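Putative beta-glucosidase (Bifidobacterium adolescentis, PDB 5WAB) hydrolyses beta-glucosidic linkages as a family 3 glycoside hydrolase and probably also releases terminal arabinopyranosyl units from ginsenosides. Local coordinates at residues I187-Q192 with D221-E226; G205-Q210 with A235-V240. One frame throughout, in Å; residues are numbered along the deposited sequence.

Both contacts lie in the N-terminal, TIM-barrel-type domain of this GH3 enzyme, and both link the surroundings of the neighbouring parallel strands 195-198 and 228-230. Contact 1 sits where helices 182-190 and 212-222 end and the chain turns into those strands. Contact 2 sits past the strands' C-terminal ends. The centres are about 22 Å apart and the two do not touch. Each is partly buried. Contact 1 joins an apolar core of valine, tryptophan and tyrosine to direct amide hydrogen bonds near the surface. Contact 2 is smaller. Its buried part is alanine against backbone, and outside this come a histidine pair and a weak water bridge.

Contact 1: residues I187-Q192 with D221-E226; sequences IVKTAQ and DEWGYE
Gln192 lays its side-chain amide against the backbone of Gly224 and Glu226 and uses both ends. Its OE1 accepts from Glu226 N at 3.1 Å, with an N-H...O angle of 158°. Its NE2 donates to Gly224 O at 3.2 Å, from 44° out of the carbonyl plane. The Gln192 chain bends at chi2 (-79°), which turns the amide back to the turn. The Gln192 and Glu226 side chains cross at about a right angle, with Glu226 CB 3.6 Å from Gln192 OE1. Deeper in, Val188 meets Tyr225 crosswise. Its CG1 is anti to the backbone N and rests 3.7 Å from Tyr225 CB, while CG2 reaches the ring obliquely at CD1. The same CG1 touches Trp223 CB. Lys189 runs extended past Trp223, its CE 4.0 Å from Trp223 CD1, and its NZ ends in a salt bridge with Glu185. Tyr225 OH has one proton for two carbonyl oxygens, Ile228 O, its stronger partner, and Pro193 O. It thus sits between the start of strand 228-230 and the lead-in to strand 195-198. With only a methyl at Gln192, as in an alanine, Glu226 N and Gly224 O would probably both lose their side-chain mate, and a gap would open beside the Glu226 chain. The amide thus acts much like a peptide group, giving one N-H and taking one, and probably steadies residues 224-226, while the buried side chains pack apolarly.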
# COMPACT_ATOMS: atom_id res chain seq x y z
N ILE A 187 2.07 11.75 -2.80
CA ILE A 187 3.50 11.50 -2.60
C ILE A 187 4.34 12.41 -3.49
O ILE A 187 5.40 12.90 -3.07
CB ILE A 187 3.78 10.01 -2.83
CG1 ILE A 187 2.95 9.19 -1.82
CG2 ILE A 187 5.25 9.72 -2.70
CD1 ILE A 187 3.07 7.69 -1.97
N VAL A 188 3.88 12.69 -4.71
CA VAL A 188 4.61 13.59 -5.60
C VAL A 188 4.63 15.00 -5.04
O VAL A 188 5.65 15.70 -5.11
CB VAL A 188 3.99 13.56 -7.01
CG1 VAL A 188 4.41 14.78 -7.81
CG2 VAL A 188 4.40 12.29 -7.76
N LYS A 189 3.51 15.46 -4.49
CA LYS A 189 3.44 16.82 -3.97
C LYS A 189 4.06 16.94 -2.58
O LYS A 189 4.70 17.95 -2.28
CB LYS A 189 1.99 17.31 -3.96
CG LYS A 189 1.45 17.59 -5.35
CD LYS A 189 -0.00 17.99 -5.29
CE LYS A 189 -0.50 18.41 -6.66
NZ LYS A 189 -1.97 18.63 -6.67
N THR A 190 3.90 15.93 -1.73
CA THR A 190 4.41 16.05 -0.36
C THR A 190 5.89 15.74 -0.32
O THR A 190 6.69 16.53 0.20
CB THR A 190 3.64 15.15 0.59
OG1 THR A 190 2.25 15.52 0.53
CG2 THR A 190 4.16 15.33 2.03
N ALA A 191 6.28 14.59 -0.83
CA ALA A 191 7.69 14.33 -1.02
C ALA A 191 7.92 14.64 -2.49
O ALA A 191 7.13 15.35 -3.11
CB ALA A 191 8.05 12.90 -0.62
N GLN A 192 8.94 14.07 -3.07
CA GLN A 192 9.20 14.34 -4.48
C GLN A 192 10.08 13.19 -4.91
O GLN A 192 11.32 13.30 -4.86
CB GLN A 192 9.87 15.70 -4.72
CG GLN A 192 8.91 16.90 -4.86
CD GLN A 192 8.25 16.99 -6.24
OE1 GLN A 192 8.69 16.34 -7.20
NE2 GLN A 192 7.20 17.80 -6.34
N ASP A 221 2.79 18.87 -15.48
CA ASP A 221 2.21 20.19 -15.66
C ASP A 221 1.20 20.53 -14.57
O ASP A 221 1.10 21.70 -14.18
CB ASP A 221 1.57 20.32 -17.05
CG ASP A 221 2.60 20.30 -18.17
OD1 ASP A 221 3.79 20.54 -17.90
OD2 ASP A 221 2.21 20.07 -19.34
N GLU A 222 0.45 19.55 -14.07
CA GLU A 222 -0.55 19.79 -13.04
C GLU A 222 0.00 19.57 -11.63
O GLU A 222 -0.18 20.42 -10.75
CB GLU A 222 -1.78 18.90 -13.26
CG GLU A 222 -2.52 19.16 -14.57
CD GLU A 222 -3.71 18.25 -14.74
OE1 GLU A 222 -4.17 17.67 -13.74
OE2 GLU A 222 -4.19 18.10 -15.88
N TRP A 223 0.67 18.45 -11.40
CA TRP A 223 1.13 18.11 -10.05
C TRP A 223 2.50 18.68 -9.70
O TRP A 223 2.85 18.74 -8.51
CB TRP A 223 1.18 16.59 -9.87
CG TRP A 223 -0.15 15.89 -9.97
CD1 TRP A 223 -1.38 16.46 -10.05
CD2 TRP A 223 -0.37 14.47 -9.97
NE1 TRP A 223 -2.36 15.49 -10.11
CE2 TRP A 223 -1.76 14.26 -10.06
CE3 TRP A 223 0.48 13.36 -9.91
CZ2 TRP A 223 -2.32 12.98 -10.10
CZ3 TRP A 223 -0.08 12.09 -9.95
CH2 TRP A 223 -1.47 11.91 -10.04
N GLY A 224 3.30 19.10 -10.68
CA GLY A 224 4.62 19.61 -10.39
C GLY A 224 5.67 18.56 -10.08
O GLY A 224 6.57 18.82 -9.28
N TYR A 225 5.57 17.38 -10.67
CA TYR A 225 6.58 16.35 -10.47
C TYR A 225 7.91 16.81 -11.07
O TYR A 225 7.98 17.19 -12.24
CB TYR A 225 6.14 15.04 -11.10
CG TYR A 225 7.16 13.93 -11.01
CD1 TYR A 225 7.62 13.48 -9.77
CD2 TYR A 225 7.67 13.32 -12.15
CE1 TYR A 225 8.55 12.47 -9.68
CE2 TYR A 225 8.59 12.31 -12.07
CZ TYR A 225 9.03 11.89 -10.83
OH TYR A 225 9.96 10.87 -10.75
N GLU A 226 8.97 16.76 -10.26
CA GLU A 226 10.27 17.27 -10.67
C GLU A 226 11.24 16.17 -11.07
O GLU A 226 12.34 16.47 -11.54
CB GLU A 226 10.88 18.09 -9.53
CG GLU A 226 10.05 19.27 -9.09
CD GLU A 226 10.62 19.96 -7.86
OE1 GLU A 226 11.40 19.32 -7.12
OE2 GLU A 226 10.28 21.14 -7.63

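Contact 2: residues G205-Q210 with A235-V240; sequences GVHSAQ and ADHDRV
His207 offers one ring face to the edge of His237. The pair is T-shaped, with ring centroids 4.8 Å apart and planes at 83°. His237 CD2 stands over the His207 face, offset toward its rim, 3.7 Å from His207 NE2. A bond from His207 ND1 to Tyr200 O helps fix how the His207 ring is turned. The chain then makes a 3-10 turn, closed by Gln210 N bonding His207 O at 3.0 Å. Inside this turn Ala209 points its methyl at the other segment. Its CB lies 3.3 Å from Ala235 O and also touches Asp236 CA. That same Ala235 O sits over the centre of the His237 ring, on one of its faces. This is the C-terminal side of the TIM-barrel-type domain. Residues 205-210 come after strand 195-198, and residues 235-240 after strand 228-230. In GH3 enzymes the Ser-Asp-Trp motif that follows the strand equivalent to 228-230 carries the nucleophile, so 235-240 lies just beyond it in the chain. Gln210, the last of the turn, extends from a CG anti to the backbone N (chi1 -167°), bringing OE1 4.1 Å from Asp238 CB. A water joins the two side chains weakly, 3.3 Å from Gln210 NE2 and 3.4 Å from Asp238 OD2. Asp238 is the N-cap of helix 239-245, and its OD1 bonds Ala241 N weakly.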
# COMPACT_ATOMS: atom_id res chain seq x y z
N GLY A 205 -6.76 2.66 -23.75
CA GLY A 205 -6.14 2.43 -25.04
C GLY A 205 -4.69 2.86 -25.19
O GLY A 205 -4.09 2.61 -26.24
N VAL A 206 -4.11 3.49 -24.18
CA VAL A 206 -2.75 4.02 -24.27
C VAL A 206 -1.89 3.37 -23.19
O VAL A 206 -2.22 3.46 -22.00
CB VAL A 206 -2.73 5.55 -24.13
CG1 VAL A 206 -1.32 6.07 -24.30
CG2 VAL A 206 -3.65 6.19 -25.17
N HIS A 207 -0.80 2.72 -23.61
CA HIS A 207 0.17 2.20 -22.65
C HIS A 207 0.75 3.35 -21.84
O HIS A 207 0.97 4.45 -22.36
CB HIS A 207 1.30 1.47 -23.38
CG HIS A 207 1.00 0.03 -23.68
ND1 HIS A 207 0.88 -0.93 -22.70
CD2 HIS A 207 0.81 -0.61 -24.86
CE1 HIS A 207 0.62 -2.10 -23.26
NE2 HIS A 207 0.57 -1.93 -24.57
N SER A 208 1.01 3.10 -20.56
CA SER A 208 1.47 4.17 -19.69
C SER A 208 2.82 4.72 -20.15
O SER A 208 3.06 5.93 -20.03
CB SER A 208 1.56 3.68 -18.24
OG SER A 208 0.31 3.19 -17.78
N ALA A 209 3.69 3.87 -20.70
CA ALA A 209 5.00 4.32 -21.15
C ALA A 209 4.92 5.31 -22.30
O ALA A 209 5.91 5.99 -22.58
CB ALA A 209 5.84 3.11 -21.57
N GLN A 210 3.75 5.42 -22.91
CA GLN A 210 3.52 6.17 -24.14
C GLN A 210 2.45 7.24 -23.94
O GLN A 210 2.04 7.89 -24.91
CB GLN A 210 3.11 5.17 -25.22
CG GLN A 210 3.09 5.61 -26.65
CD GLN A 210 2.88 4.42 -27.56
OE1 GLN A 210 3.39 3.34 -27.29
NE2 GLN A 210 2.11 4.60 -28.62
N ALA A 235 8.25 -2.40 -20.70
CA ALA A 235 7.05 -1.60 -20.91
C ALA A 235 7.21 -0.55 -22.01
O ALA A 235 6.20 -0.00 -22.47
CB ALA A 235 6.63 -0.91 -19.61
N ASP A 236 8.44 -0.24 -22.42
CA ASP A 236 8.70 0.73 -23.47
C ASP A 236 8.63 0.01 -24.80
O ASP A 236 9.52 -0.79 -25.13
CB ASP A 236 10.05 1.40 -23.26
CG ASP A 236 10.28 2.59 -24.17
OD1 ASP A 236 9.60 2.70 -25.23
OD2 ASP A 236 11.14 3.44 -23.84
N HIS A 237 7.57 0.27 -25.57
CA HIS A 237 7.36 -0.41 -26.85
C HIS A 237 7.77 0.43 -28.05
O HIS A 237 8.15 -0.14 -29.08
CB HIS A 237 5.89 -0.80 -26.99
CG HIS A 237 5.42 -1.78 -25.96
ND1 HIS A 237 6.30 -2.54 -25.21
CD2 HIS A 237 4.18 -2.09 -25.53
CE1 HIS A 237 5.61 -3.29 -24.37
NE2 HIS A 237 4.32 -3.04 -24.54
N ASP A 238 7.69 1.75 -27.94
CA ASP A 238 8.07 2.68 -29.00
C ASP A 238 9.03 3.70 -28.40
O ASP A 238 8.60 4.57 -27.64
CB ASP A 238 6.83 3.37 -29.58
CG ASP A 238 7.09 4.01 -30.93
OD1 ASP A 238 8.23 4.44 -31.19
OD2 ASP A 238 6.13 4.08 -31.73
N ARG A 239 10.31 3.59 -28.74
CA ARG A 239 11.32 4.45 -28.14
C ARG A 239 10.98 5.92 -28.35
O ARG A 239 11.03 6.72 -27.41
CB ARG A 239 12.70 4.14 -28.72
CG ARG A 239 13.31 2.83 -28.25
CD ARG A 239 13.50 2.79 -26.74
NE ARG A 239 14.20 3.96 -26.21
CZ ARG A 239 15.53 4.10 -26.17
NH1 ARG A 239 16.31 3.14 -26.64
NH2 ARG A 239 16.07 5.20 -25.66
N VAL A 240 10.65 6.30 -29.58
CA VAL A 240 10.37 7.71 -29.87
C VAL A 240 9.09 8.15 -29.19
O VAL A 240 9.04 9.23 -28.57
CB VAL A 240 10.31 7.94 -31.40
CG1 VAL A 240 10.03 9.40 -31.71
CG2 VAL A 240 11.60 7.50 -32.04
O HOH W 1 3.21 2.54 -30.98